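Local coordinates for protein cortical-lytic enzyme (Bacillus cereus, PDB 4S3J) that cleaves partially degraded spore-cortex peptidoglycan during germination, acting as an N-acetylglucosaminidase and probably recognising muramic acid delta-lactam residues, at residues Ile168-Thr174 against Met212-Asp218; Pro358-Asp362 against Trp383-Ser389; Pro253-Ser257 against Glu304-Tyr308; Thr186-Arg191 against Val222-Asp226; Asn130-Tyr135 against Ile427-Gly431. All blocks are in the same frame, centred on the assembly; numbering follows the deposited sequence.

How the contacts relate
Contact 1 is the buried one: two parallel strands of the family 18 TIM barrel joined by backbone hydrogen bonds. Contact 3 lies at the surface; contacts 2, 4 and 5 are partly buried, 2 and 4 relying mainly on side chains, 5 on side chains that bind backbone carbonyls. Contact 4 continues contact 1 along the chain, since loop 222-226 follows strand 214-218 and helix 183-191 follows strand 168-177; its main link is an ionic grip. Contact 5 touches contact 1, where Ile-168 meets Thr-134 and Tyr-135, and ties down the C-terminal tail. Contacts 1 and 2, about 32 Å apart between centres, lie on opposite sides of the chain's centre. Aromatic rings dominate contacts 2 and 3.

Contact 1 (Ile168-Thr174 against Met212-Asp218); sequences IPMLVIT and MRDIHFD
The His-216 imidazole is met at a slant by the Met-170 methyl, with CE 3.5 Å from ND1, and by Val-172 CG1, also at a slant. On the other side of the sheet Ile-173 CD1 approaches the Phe-217 ring obliquely, 3.8 Å from CE1, while Phe-233 stands edge-to-face to that ring. Met-170 reaches the imidazole because its chain bends at the thioether (chi3 59°); its CG passes beside Asp-214 OD2 at 3.6 Å. Ser-248 bonds both Asp-214 and His-216 ND1, and Thr-250 takes NE2, so the imidazole is held at both nitrogens. Four backbone bonds join the parallel strands: Leu-171 N to Asp-214 O (2.9 Å), His-216 N to Leu-171 O (2.8 Å), Ile-173 N to His-216 O (2.8 Å) and Asp-218 N to Ile-173 O (2.9 Å). Here two strands of the family 18 TIM barrel lie edge to edge, and Asp-218 comes close to Glu-220, the probable proton donor. Met-170 and His-216 turn toward strand 104-111, where both touch Tyr-110. Leu-171, Ile-173 and Ile-215 pack on Ile-203 of helix 193-210, Phe-217 lies against helix 227-240, and strand 135-143 continues the barrel beyond 168-174.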
# COMPACT_ATOMS: atom_id res chain seq x y z
N ILE A 168 -8.03 -5.79 13.54
CA ILE A 168 -7.34 -5.29 14.73
C ILE A 168 -7.06 -3.81 14.57
O ILE A 168 -6.31 -3.45 13.68
CB ILE A 168 -5.97 -5.97 14.96
CG1 ILE A 168 -6.09 -7.50 15.00
CG2 ILE A 168 -5.27 -5.37 16.20
CD1 ILE A 168 -6.89 -8.02 16.10
N PRO A 169 -7.62 -2.94 15.45
CA PRO A 169 -7.17 -1.54 15.34
C PRO A 169 -5.80 -1.37 15.97
O PRO A 169 -5.56 -1.90 17.05
CB PRO A 169 -8.26 -0.77 16.08
CG PRO A 169 -8.81 -1.73 17.07
CD PRO A 169 -8.69 -3.11 16.45
N MET A 170 -4.88 -0.69 15.28
CA MET A 170 -3.55 -0.38 15.83
C MET A 170 -3.58 0.90 16.63
O MET A 170 -4.31 1.85 16.31
CB MET A 170 -2.53 -0.28 14.69
CG MET A 170 -2.25 -1.59 13.97
SD MET A 170 -1.58 -1.42 12.29
CE MET A 170 -0.10 -0.48 12.57
N LEU A 171 -2.81 0.91 17.72
CA LEU A 171 -2.54 2.13 18.46
C LEU A 171 -1.32 2.76 17.84
O LEU A 171 -0.18 2.35 18.11
CB LEU A 171 -2.34 1.82 19.95
CG LEU A 171 -1.87 2.98 20.84
CD1 LEU A 171 -2.70 4.23 20.65
CD2 LEU A 171 -1.91 2.59 22.31
N VAL A 172 -1.54 3.74 16.96
CA VAL A 172 -0.45 4.36 16.25
C VAL A 172 0.06 5.57 17.01
O VAL A 172 -0.65 6.54 17.19
CB VAL A 172 -0.89 4.82 14.83
CG1 VAL A 172 0.26 5.46 14.09
CG2 VAL A 172 -1.46 3.65 14.01
N ILE A 173 1.31 5.50 17.44
CA ILE A 173 1.92 6.55 18.25
C ILE A 173 3.06 7.22 17.49
O ILE A 173 4.00 6.56 17.05
CB ILE A 173 2.45 5.96 19.58
CG1 ILE A 173 1.30 5.35 20.37
CG2 ILE A 173 3.11 7.04 20.44
CD1 ILE A 173 1.73 4.32 21.38
N THR A 174 2.99 8.55 17.39
CA THR A 174 4.01 9.32 16.68
C THR A 174 4.74 10.29 17.60
O THR A 174 4.20 10.72 18.63
CB THR A 174 3.41 10.16 15.52
OG1 THR A 174 2.33 10.97 16.00
CG2 THR A 174 2.88 9.26 14.42
N MET A 212 -7.12 -2.03 21.07
CA MET A 212 -6.02 -1.92 20.13
C MET A 212 -4.92 -2.91 20.46
O MET A 212 -4.03 -2.62 21.26
CB MET A 212 -5.50 -0.49 20.10
CG MET A 212 -6.43 0.48 19.38
SD MET A 212 -6.02 2.18 19.83
CE MET A 212 -7.09 3.09 18.73
N ARG A 213 -4.99 -4.10 19.87
CA ARG A 213 -4.11 -5.19 20.28
C ARG A 213 -2.72 -5.14 19.64
O ARG A 213 -1.86 -5.94 19.99
CB ARG A 213 -4.78 -6.55 20.02
CG ARG A 213 -5.98 -6.80 20.92
CD ARG A 213 -6.60 -8.18 20.69
NE ARG A 213 -7.48 -8.23 19.54
CZ ARG A 213 -7.90 -9.36 18.97
NH1 ARG A 213 -7.50 -10.53 19.43
NH2 ARG A 213 -8.71 -9.31 17.93
N ASP A 214 -2.48 -4.22 18.72
CA ASP A 214 -1.13 -3.96 18.23
C ASP A 214 -0.75 -2.52 18.55
O ASP A 214 -1.48 -1.60 18.21
CB ASP A 214 -1.00 -4.19 16.72
CG ASP A 214 0.42 -3.92 16.21
OD1 ASP A 214 1.32 -4.75 16.43
OD2 ASP A 214 0.65 -2.86 15.58
N ILE A 215 0.40 -2.35 19.19
CA ILE A 215 0.96 -1.04 19.50
C ILE A 215 2.03 -0.73 18.47
O ILE A 215 3.00 -1.48 18.31
CB ILE A 215 1.57 -1.00 20.92
CG1 ILE A 215 0.50 -1.15 22.01
CG2 ILE A 215 2.22 0.37 21.19
CD1 ILE A 215 -0.17 -2.45 22.11
N HIS A 216 1.83 0.37 17.75
CA HIS A 216 2.67 0.72 16.63
C HIS A 216 3.38 2.07 16.81
O HIS A 216 2.72 3.10 16.91
CB HIS A 216 1.86 0.81 15.34
CG HIS A 216 2.69 1.06 14.13
ND1 HIS A 216 3.23 0.04 13.38
CD2 HIS A 216 3.13 2.21 13.56
CE1 HIS A 216 3.95 0.55 12.39
NE2 HIS A 216 3.91 1.86 12.49
N PHE A 217 4.71 2.05 16.82
CA PHE A 217 5.49 3.28 16.90
C PHE A 217 5.96 3.75 15.54
O PHE A 217 6.66 3.03 14.80
CB PHE A 217 6.67 3.10 17.84
CG PHE A 217 6.27 2.85 19.25
CD1 PHE A 217 5.88 3.90 20.06
CD2 PHE A 217 6.27 1.57 19.77
CE1 PHE A 217 5.48 3.69 21.35
CE2 PHE A 217 5.88 1.35 21.08
CZ PHE A 217 5.49 2.41 21.87
N ASP A 218 5.49 4.94 15.19
CA ASP A 218 5.99 5.65 14.04
C ASP A 218 6.80 6.83 14.55
O ASP A 218 6.31 7.96 14.60
CB ASP A 218 4.87 6.11 13.12
CG ASP A 218 5.39 6.83 11.89
OD1 ASP A 218 6.60 6.70 11.60
OD2 ASP A 218 4.58 7.50 11.21

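Contact 2 (Pro358-Asp362 against Trp383-Ser389); sequences PIRYD and WFEDARS
No backbone hydrogen bond joins 358-362 to 383-389; the nearest CA atoms, those of Tyr-361 and Arg-388, stand 8.9 Å apart, and side chains bridge the gap. Short strand 360-362 meets the start of helix 387-400, which opens with a capping box of Asp-386 and Ser-389, both its bonds weak. This strand belongs to the excursion between barrel strand 318-330 and helix 387-400, where many family 18 enzymes carry an alpha+beta insertion. Tyr-361 and Arg-388 run antiparallel alongside one another: CD1 of the ring lies over one face of the guanidinium, 3.5 Å from Arg-388 NE, with the two planes 40° apart. Asp-386 fixes that guanidinium, its OD2 taking both NE (3.1 Å) and NH2 (2.8 Å) in a side-on salt bridge. Ile-359 CG2 fits between the guanidinium edge and the edge of the Phe-384 ring, 3.9 Å from CZ. At the far end of the tyrosine ring, Tyr-361 OH, which bonds Gln-366, rests on Ser-389 CA. Asp-362, whose OD1 bonds Ala-365 N, comes to the edge of the Trp-383 indole, OD2 3.7 Å from CH2. Water 1 completes the link, accepting from Arg-388 NH1 and donating to Ile-359 O, 2.9 Å from each.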
# COMPACT_ATOMS: atom_id res chain seq x y z
N PRO A 358 -3.98 9.15 -23.75
CA PRO A 358 -3.93 7.76 -23.30
C PRO A 358 -3.01 7.59 -22.10
O PRO A 358 -2.13 8.45 -21.85
CB PRO A 358 -3.37 7.01 -24.51
CG PRO A 358 -2.49 8.02 -25.18
CD PRO A 358 -3.17 9.35 -24.97
N ILE A 359 -3.25 6.51 -21.37
CA ILE A 359 -2.38 6.14 -20.25
C ILE A 359 -1.30 5.21 -20.78
O ILE A 359 -1.60 4.22 -21.46
CB ILE A 359 -3.18 5.46 -19.14
CG1 ILE A 359 -4.19 6.44 -18.51
CG2 ILE A 359 -2.26 4.90 -18.06
CD1 ILE A 359 -5.32 5.80 -17.81
N ARG A 360 -0.05 5.55 -20.52
CA ARG A 360 1.09 4.75 -20.90
C ARG A 360 1.58 3.94 -19.70
O ARG A 360 1.21 4.23 -18.57
CB ARG A 360 2.21 5.64 -21.42
CG ARG A 360 1.90 6.25 -22.78
CD ARG A 360 2.18 7.71 -22.80
NE ARG A 360 3.59 8.00 -22.57
CZ ARG A 360 4.05 9.16 -22.08
NH1 ARG A 360 5.36 9.32 -21.91
NH2 ARG A 360 3.21 10.14 -21.74
N TYR A 361 2.41 2.93 -19.96
CA TYR A 361 2.92 2.07 -18.89
C TYR A 361 4.42 1.86 -19.01
O TYR A 361 4.93 1.45 -20.04
CB TYR A 361 2.21 0.72 -18.91
CG TYR A 361 2.39 -0.06 -17.64
CD1 TYR A 361 1.61 0.20 -16.52
CD2 TYR A 361 3.38 -1.04 -17.54
CE1 TYR A 361 1.78 -0.52 -15.35
CE2 TYR A 361 3.57 -1.76 -16.36
CZ TYR A 361 2.77 -1.50 -15.27
OH TYR A 361 2.94 -2.19 -14.09
N ASP A 362 5.13 2.18 -17.93
CA ASP A 362 6.58 2.01 -17.85
C ASP A 362 6.86 0.60 -17.32
O ASP A 362 6.60 0.32 -16.16
CB ASP A 362 7.18 3.10 -16.95
CG ASP A 362 8.70 3.03 -16.83
OD1 ASP A 362 9.27 1.94 -16.84
OD2 ASP A 362 9.34 4.09 -16.71
N TRP A 383 2.09 10.40 -12.57
CA TRP A 383 2.48 9.01 -12.28
C TRP A 383 1.52 8.51 -11.20
O TRP A 383 1.20 9.26 -10.29
CB TRP A 383 3.93 8.91 -11.80
CG TRP A 383 4.90 9.15 -12.90
CD1 TRP A 383 5.35 10.36 -13.36
CD2 TRP A 383 5.54 8.16 -13.72
NE1 TRP A 383 6.22 10.18 -14.40
CE2 TRP A 383 6.37 8.84 -14.64
CE3 TRP A 383 5.50 6.76 -13.75
CZ2 TRP A 383 7.12 8.17 -15.61
CZ3 TRP A 383 6.26 6.10 -14.68
CH2 TRP A 383 7.06 6.80 -15.60
N PHE A 384 1.01 7.28 -11.33
CA PHE A 384 0.01 6.82 -10.38
C PHE A 384 0.04 5.30 -10.23
O PHE A 384 1.04 4.68 -10.60
CB PHE A 384 -1.39 7.38 -10.77
CG PHE A 384 -1.99 6.82 -12.02
CD1 PHE A 384 -1.52 7.19 -13.28
CD2 PHE A 384 -3.08 5.98 -11.93
CE1 PHE A 384 -2.11 6.65 -14.44
CE2 PHE A 384 -3.66 5.42 -13.08
CZ PHE A 384 -3.20 5.79 -14.33
N GLU A 385 -0.99 4.73 -9.62
CA GLU A 385 -1.06 3.29 -9.38
C GLU A 385 -2.29 2.73 -10.07
O GLU A 385 -3.36 3.36 -10.03
CB GLU A 385 -1.15 3.00 -7.89
CG GLU A 385 0.02 3.50 -7.04
CD GLU A 385 1.30 2.70 -7.29
OE1 GLU A 385 1.21 1.49 -7.61
OE2 GLU A 385 2.39 3.30 -7.20
N ASP A 386 -2.17 1.55 -10.70
CA ASP A 386 -3.35 0.89 -11.26
C ASP A 386 -3.25 -0.62 -11.10
O ASP A 386 -2.33 -1.13 -10.45
CB ASP A 386 -3.60 1.27 -12.74
CG ASP A 386 -2.60 0.68 -13.73
OD1 ASP A 386 -1.77 -0.19 -13.37
OD2 ASP A 386 -2.67 1.08 -14.93
N ALA A 387 -4.21 -1.35 -11.68
CA ALA A 387 -4.29 -2.79 -11.45
C ALA A 387 -3.03 -3.53 -11.89
O ALA A 387 -2.63 -4.53 -11.26
CB ALA A 387 -5.52 -3.36 -12.14
N ARG A 388 -2.40 -3.07 -12.97
CA ARG A 388 -1.21 -3.72 -13.49
C ARG A 388 -0.06 -3.65 -12.48
O ARG A 388 0.59 -4.67 -12.21
CB ARG A 388 -0.76 -3.08 -14.81
CG ARG A 388 -1.77 -3.32 -15.95
CD ARG A 388 -1.46 -2.49 -17.18
NE ARG A 388 -1.65 -1.06 -16.95
CZ ARG A 388 -1.63 -0.14 -17.91
NH1 ARG A 388 -1.43 -0.50 -19.17
NH2 ARG A 388 -1.81 1.15 -17.60
N SER A 389 0.21 -2.45 -11.96
CA SER A 389 1.39 -2.28 -11.11
C SER A 389 1.11 -2.90 -9.74
O SER A 389 2.01 -3.49 -9.14
CB SER A 389 1.86 -0.78 -11.01
OG SER A 389 0.98 0.29 -10.54
O HOH W 1 -0.85 1.46 -21.23

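Contact 3 (Pro253-Ser257 against Glu304-Tyr308); sequences PKTSS and EVLQY
Apolar contacts join Pro-253 and Thr-255 to Val-305 at this surface junction of the family 18 TIM barrel, where the loop leaving the C-terminal end of strand 246-251, the barrel side of Glu-220, the probable proton donor, lies across helix 299-312. Val-305 CG2 is 3.9 Å from Pro-253 CB and equally near Thr-255 CG2, which also rests on Glu-304 CB. Aromatic packing is supplied by Tyr-308. With CG anti to the backbone N (chi1 169°), its ring extends from the helix along the loop, and the main chain of Ser-256 crosses one face: Ser-256 N stands 3.8 Å above the plane, over the ring centre. Lys-254 CB touches the same ring at CE2, 3.8 Å away, and Tyr-269 meets it with the ring planes inclined. Weak polar contact falls to Lys-254 O, a buried carbonyl without a hydrogen-bond partner; the CA-H of Val-305 points at it, CA to O 3.6 Å. True hydrogen bonding gathers at the far end of the ring. Ser-257 OG, in the ring plane at its edge, bonds the Tyr-308 hydroxyl, although Ser-257 is poorly ordered. Lys-254 NZ, held by His-267 O and Phe-264 O, also donates to water 2, which lies 3.2 Å from both NZ and Tyr-308 OH.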
# COMPACT_ATOMS: atom_id res chain seq x y z
N PRO A 253 12.90 3.23 4.33
CA PRO A 253 13.48 2.27 3.39
C PRO A 253 15.00 2.41 3.31
O PRO A 253 15.51 3.53 3.22
CB PRO A 253 12.82 2.64 2.07
CG PRO A 253 12.52 4.08 2.19
CD PRO A 253 12.14 4.29 3.64
N LYS A 254 15.69 1.28 3.37
CA LYS A 254 17.15 1.20 3.25
C LYS A 254 17.55 0.09 2.30
O LYS A 254 16.85 -0.91 2.20
CB LYS A 254 17.80 0.93 4.61
CG LYS A 254 17.76 2.10 5.56
CD LYS A 254 18.72 1.89 6.75
CE LYS A 254 18.17 2.51 8.04
NZ LYS A 254 19.12 2.34 9.21
N THR A 255 18.68 0.24 1.62
CA THR A 255 19.26 -0.84 0.82
C THR A 255 20.63 -1.27 1.32
O THR A 255 21.26 -2.16 0.74
CB THR A 255 19.40 -0.43 -0.66
OG1 THR A 255 20.24 0.72 -0.75
CG2 THR A 255 18.03 -0.13 -1.27
N SER A 256 21.10 -0.67 2.40
CA SER A 256 22.31 -1.15 3.05
C SER A 256 22.42 -0.64 4.48
O SER A 256 21.67 0.24 4.90
CB SER A 256 23.56 -0.75 2.27
OG SER A 256 24.08 0.46 2.77
N SER A 257 23.39 -1.21 5.20
CA SER A 257 23.53 -1.03 6.64
C SER A 257 24.25 0.24 7.13
O SER A 257 24.28 0.49 8.33
CB SER A 257 24.28 -2.25 7.20
OG SER A 257 23.52 -3.43 7.02
N GLU A 304 14.90 -4.05 -4.02
CA GLU A 304 16.20 -3.88 -3.34
C GLU A 304 16.02 -3.69 -1.84
O GLU A 304 16.79 -4.23 -1.02
CB GLU A 304 16.96 -2.70 -3.91
CG GLU A 304 17.47 -2.89 -5.33
CD GLU A 304 18.32 -1.72 -5.81
OE1 GLU A 304 18.97 -1.07 -4.97
OE2 GLU A 304 18.32 -1.45 -7.03
N VAL A 305 15.03 -2.89 -1.47
CA VAL A 305 14.73 -2.65 -0.06
C VAL A 305 14.24 -3.93 0.62
O VAL A 305 14.67 -4.25 1.73
CB VAL A 305 13.68 -1.51 0.14
CG1 VAL A 305 13.25 -1.42 1.61
CG2 VAL A 305 14.23 -0.17 -0.31
N LEU A 306 13.34 -4.67 -0.02
CA LEU A 306 12.87 -5.92 0.57
C LEU A 306 14.01 -6.92 0.74
O LEU A 306 14.06 -7.62 1.75
CB LEU A 306 11.76 -6.55 -0.26
CG LEU A 306 10.49 -5.70 -0.33
CD1 LEU A 306 9.47 -6.42 -1.22
CD2 LEU A 306 9.89 -5.40 1.03
N GLN A 307 14.92 -6.99 -0.24
CA GLN A 307 16.06 -7.90 -0.14
C GLN A 307 16.98 -7.49 1.00
O GLN A 307 17.48 -8.34 1.73
CB GLN A 307 16.83 -7.94 -1.45
CG GLN A 307 16.09 -8.58 -2.60
CD GLN A 307 16.86 -8.49 -3.89
OE1 GLN A 307 17.36 -7.43 -4.24
NE2 GLN A 307 16.97 -9.60 -4.58
N TYR A 308 17.21 -6.19 1.15
CA TYR A 308 18.05 -5.73 2.25
C TYR A 308 17.35 -6.06 3.57
O TYR A 308 17.98 -6.58 4.48
CB TYR A 308 18.35 -4.24 2.18
CG TYR A 308 18.99 -3.77 3.46
CD1 TYR A 308 20.28 -4.13 3.78
CD2 TYR A 308 18.27 -3.04 4.38
CE1 TYR A 308 20.86 -3.73 4.97
CE2 TYR A 308 18.83 -2.62 5.58
CZ TYR A 308 20.13 -2.98 5.87
OH TYR A 308 20.70 -2.58 7.07
O HOH W 2 19.66 -0.81 9.47

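Contact 4 (Thr186-Arg191 against Val222-Asp226); sequences TSVILR and VAPED
Arg-191 grips Asp-226 side-on, two of its nitrogens meeting a single oxygen: OD1 lies 2.8 Å from NE and 2.9 Å from NH2. This salt bridge ties helix 183-191 to the loop that leaves strand 214-218 and leads into helix 227-240 of the family 18 TIM barrel. That loop follows Glu-220, the probable proton donor, whose side chain is about 6 Å from that of Val-222. The acceptor lies in the guanidinium plane, but the carboxylate is turned 79° from it; NE uses the syn lone pair of OD1, and NH2 comes from above the carboxylate plane. The arginine is stretched out through chi2 and chi3 (both near 180°) for reach, and Glu-225 CB rests at the guanidinium edge, 3.6 Å from NH2. The other oxygen, OD2, has Ser-187 OG 2.8 Å away; the single hydroxyl proton may go to OD2 or to Ala-183 O, one turn earlier. Beneath, Leu-190 CD1 packs on Asp-226 CB at 4.0 Å and more loosely on Val-222 CG1, backed by Ala-229, Tyr-230 and Phe-233 of helix 227-240. Asp-226 occupies the N-cap position of that helix but makes no capping bond; its carboxylate is turned to helix 183-191. Its N, donating to Ala-223 O, helps place it. Water 3 bridges both segments, accepting from Ala-223 N, sitting 2.8 Å from Thr-186 OG1 and donating to Asp-226 OD2 at 2.7 Å.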
# COMPACT_ATOMS: atom_id res chain seq x y z
N THR A 186 11.49 12.70 21.18
CA THR A 186 11.99 11.36 21.46
C THR A 186 13.20 11.38 22.39
O THR A 186 13.41 10.44 23.13
CB THR A 186 12.32 10.55 20.16
OG1 THR A 186 12.76 11.44 19.13
CG2 THR A 186 11.08 9.84 19.66
N SER A 187 14.01 12.44 22.39
CA SER A 187 15.13 12.48 23.32
C SER A 187 14.63 12.48 24.76
O SER A 187 15.21 11.82 25.62
CB SER A 187 16.03 13.68 23.04
OG SER A 187 16.79 13.45 21.86
N VAL A 188 13.56 13.22 25.03
CA VAL A 188 13.00 13.21 26.37
C VAL A 188 12.49 11.82 26.73
O VAL A 188 12.88 11.26 27.74
CB VAL A 188 11.86 14.25 26.54
CG1 VAL A 188 11.24 14.13 27.92
CG2 VAL A 188 12.38 15.66 26.33
N ILE A 189 11.62 11.28 25.89
CA ILE A 189 10.98 9.99 26.16
C ILE A 189 11.96 8.83 26.20
O ILE A 189 11.81 7.92 27.02
CB ILE A 189 9.87 9.70 25.13
CG1 ILE A 189 8.72 10.69 25.38
CG2 ILE A 189 9.36 8.27 25.25
CD1 ILE A 189 7.63 10.63 24.34
N LEU A 190 12.96 8.85 25.33
CA LEU A 190 13.91 7.73 25.27
C LEU A 190 15.01 7.82 26.33
O LEU A 190 15.71 6.83 26.56
CB LEU A 190 14.53 7.66 23.87
CG LEU A 190 13.55 7.36 22.73
CD1 LEU A 190 14.29 7.36 21.41
CD2 LEU A 190 12.81 6.03 22.93
N ARG A 191 15.16 8.97 26.98
CA ARG A 191 16.27 9.14 27.93
C ARG A 191 15.86 9.29 29.39
O ARG A 191 16.69 9.07 30.27
CB ARG A 191 17.13 10.34 27.55
CG ARG A 191 17.81 10.19 26.20
CD ARG A 191 18.74 11.37 25.88
NE ARG A 191 19.38 11.14 24.59
CZ ARG A 191 20.53 11.66 24.21
NH1 ARG A 191 21.25 12.43 25.02
NH2 ARG A 191 21.02 11.35 23.01
N VAL A 222 14.32 10.75 14.43
CA VAL A 222 14.95 10.45 15.71
C VAL A 222 16.45 10.75 15.59
O VAL A 222 17.08 10.40 14.61
CB VAL A 222 14.71 8.99 16.10
CG1 VAL A 222 15.44 8.60 17.38
CG2 VAL A 222 13.22 8.72 16.22
N ALA A 223 17.02 11.41 16.60
CA ALA A 223 18.45 11.70 16.61
C ALA A 223 19.29 10.41 16.51
O ALA A 223 18.96 9.42 17.14
CB ALA A 223 18.82 12.46 17.86
N PRO A 224 20.40 10.44 15.74
CA PRO A 224 21.27 9.26 15.66
C PRO A 224 21.78 8.79 17.02
O PRO A 224 22.02 7.59 17.22
CB PRO A 224 22.45 9.75 14.81
CG PRO A 224 22.03 10.99 14.18
CD PRO A 224 20.90 11.57 14.95
N GLU A 225 21.96 9.72 17.95
CA GLU A 225 22.48 9.38 19.27
C GLU A 225 21.47 8.56 20.08
O GLU A 225 21.81 8.01 21.11
CB GLU A 225 22.87 10.65 20.03
CG GLU A 225 24.04 11.43 19.41
CD GLU A 225 23.65 12.39 18.30
OE1 GLU A 225 22.45 12.57 18.01
OE2 GLU A 225 24.57 12.99 17.71
N ASP A 226 20.23 8.52 19.62
CA ASP A 226 19.16 7.80 20.31
C ASP A 226 18.86 6.43 19.69
O ASP A 226 17.87 5.80 20.06
CB ASP A 226 17.89 8.64 20.31
CG ASP A 226 17.96 9.80 21.30
OD1 ASP A 226 18.73 9.67 22.28
OD2 ASP A 226 17.25 10.81 21.09
O HOH W 3 15.58 11.81 19.16

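Contact 5 (Asn130-Tyr135 against Ile427-Gly431); sequences NPFLTY and ITKKG
This is a largely polar contact between the C-terminal tail, from the end of strand 426-427 onward, and the turn that leads from helix 120-129 into barrel strand 135-143. The amine of Lys-429 crosses over and enters a cluster of carbonyls: NZ donates to Leu-133 O at 2.8 Å, lying in its carbonyl plane, to Asn-130 O at 3.0 Å, and to Gly-165 O from outside the two segments. Bends at chi2 (-70°) and chi3 curl the lysine toward the turn. Asn-130 O is shared, since Leu-133 N, just after the 3-10 turn, bonds it too. Thr-134 OG1 donates to Thr-428 O at 2.7 Å and accepts from Ser-107 N, so one hydroxyl joins the tail to strand 104-111. Water 4 adds a second bridge, 2.7 Å from Thr-134 O and 2.8 Å from Lys-430 N. Beyond it Lys-430 NZ makes a weak bond to Tyr-135 OH, its stronger partner being the carboxylate of Glu-106. The apolar part is smaller: Ile-427 CD1 lies 4.3 Å from Phe-132 CB, at the edge of the ring, with Val-422 of helix 415-424 touching both residues. The chain end is thus fastened at the start of strand 135-143, the N-terminal end of the TIM barrel, whereas active sites of this fold lie at the C-terminal ends of the strands.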
# COMPACT_ATOMS: atom_id res chain seq x y z
N ASN A 130 -12.53 -1.91 5.37
CA ASN A 130 -12.30 -2.72 6.57
C ASN A 130 -12.38 -4.25 6.39
O ASN A 130 -11.60 -4.99 7.00
CB ASN A 130 -13.29 -2.31 7.67
CG ASN A 130 -12.89 -2.84 9.03
OD1 ASN A 130 -11.74 -2.71 9.44
ND2 ASN A 130 -13.83 -3.47 9.72
N PRO A 131 -13.34 -4.75 5.59
CA PRO A 131 -13.40 -6.21 5.41
C PRO A 131 -12.13 -6.81 4.81
O PRO A 131 -11.84 -7.98 5.05
CB PRO A 131 -14.58 -6.39 4.45
CG PRO A 131 -15.39 -5.18 4.58
CD PRO A 131 -14.45 -4.07 4.90
N PHE A 132 -11.36 -6.00 4.09
CA PHE A 132 -10.14 -6.44 3.43
C PHE A 132 -8.89 -6.32 4.31
O PHE A 132 -7.78 -6.58 3.82
CB PHE A 132 -9.89 -5.62 2.14
CG PHE A 132 -11.00 -5.66 1.13
CD1 PHE A 132 -12.03 -4.74 1.15
CD2 PHE A 132 -10.96 -6.61 0.11
CE1 PHE A 132 -13.03 -4.78 0.20
CE2 PHE A 132 -11.96 -6.65 -0.84
CZ PHE A 132 -13.00 -5.73 -0.79
N LEU A 133 -9.06 -5.95 5.58
CA LEU A 133 -7.93 -5.61 6.45
C LEU A 133 -7.65 -6.57 7.60
O LEU A 133 -8.57 -7.02 8.30
CB LEU A 133 -8.15 -4.24 7.08
CG LEU A 133 -8.31 -3.07 6.12
CD1 LEU A 133 -8.44 -1.80 6.98
CD2 LEU A 133 -7.15 -2.97 5.16
N THR A 134 -6.37 -6.85 7.83
CA THR A 134 -5.98 -7.50 9.08
C THR A 134 -5.92 -6.45 10.19
O THR A 134 -6.34 -6.70 11.34
CB THR A 134 -4.60 -8.20 8.96
OG1 THR A 134 -4.56 -9.02 7.78
CG2 THR A 134 -4.33 -9.04 10.20
N TYR A 135 -5.39 -5.28 9.83
CA TYR A 135 -5.20 -4.16 10.74
C TYR A 135 -5.70 -2.85 10.16
O TYR A 135 -5.52 -2.62 8.97
CB TYR A 135 -3.72 -4.00 11.08
CG TYR A 135 -3.05 -5.16 11.75
CD1 TYR A 135 -3.10 -5.29 13.12
CD2 TYR A 135 -2.36 -6.11 11.02
CE1 TYR A 135 -2.49 -6.33 13.75
CE2 TYR A 135 -1.73 -7.17 11.64
CZ TYR A 135 -1.81 -7.27 13.01
OH TYR A 135 -1.20 -8.32 13.68
N ILE A 427 -6.89 -13.31 2.99
CA ILE A 427 -6.58 -12.21 3.90
C ILE A 427 -6.79 -12.68 5.34
O ILE A 427 -7.89 -13.06 5.72
CB ILE A 427 -7.45 -10.97 3.60
CG1 ILE A 427 -7.17 -10.50 2.16
CG2 ILE A 427 -7.22 -9.87 4.61
CD1 ILE A 427 -8.10 -9.47 1.68
N THR A 428 -5.73 -12.62 6.12
CA THR A 428 -5.76 -13.05 7.51
C THR A 428 -6.64 -12.13 8.35
O THR A 428 -6.48 -10.90 8.30
CB THR A 428 -4.35 -13.07 8.08
OG1 THR A 428 -3.57 -14.04 7.37
CG2 THR A 428 -4.35 -13.42 9.58
N LYS A 429 -7.56 -12.72 9.10
CA LYS A 429 -8.35 -11.99 10.08
C LYS A 429 -8.06 -12.59 11.45
O LYS A 429 -8.18 -13.80 11.64
CB LYS A 429 -9.84 -12.07 9.77
CG LYS A 429 -10.26 -11.33 8.50
CD LYS A 429 -10.15 -9.83 8.69
CE LYS A 429 -11.36 -9.10 8.14
NZ LYS A 429 -11.29 -7.64 8.38
N LYS A 430 -7.67 -11.74 12.39
CA LYS A 430 -7.29 -12.20 13.71
C LYS A 430 -8.32 -11.83 14.77
O LYS A 430 -8.24 -12.30 15.91
CB LYS A 430 -5.93 -11.63 14.11
CG LYS A 430 -4.84 -12.08 13.16
CD LYS A 430 -3.48 -11.99 13.79
CE LYS A 430 -2.59 -10.99 13.12
NZ LYS A 430 -1.16 -11.36 13.39
N GLY A 431 -9.25 -10.95 14.41
CA GLY A 431 -10.35 -10.55 15.29
C GLY A 431 -11.31 -11.67 15.65
O GLY A 431 -10.94 -12.83 15.78
O HOH W 4 -7.56 -8.99 11.89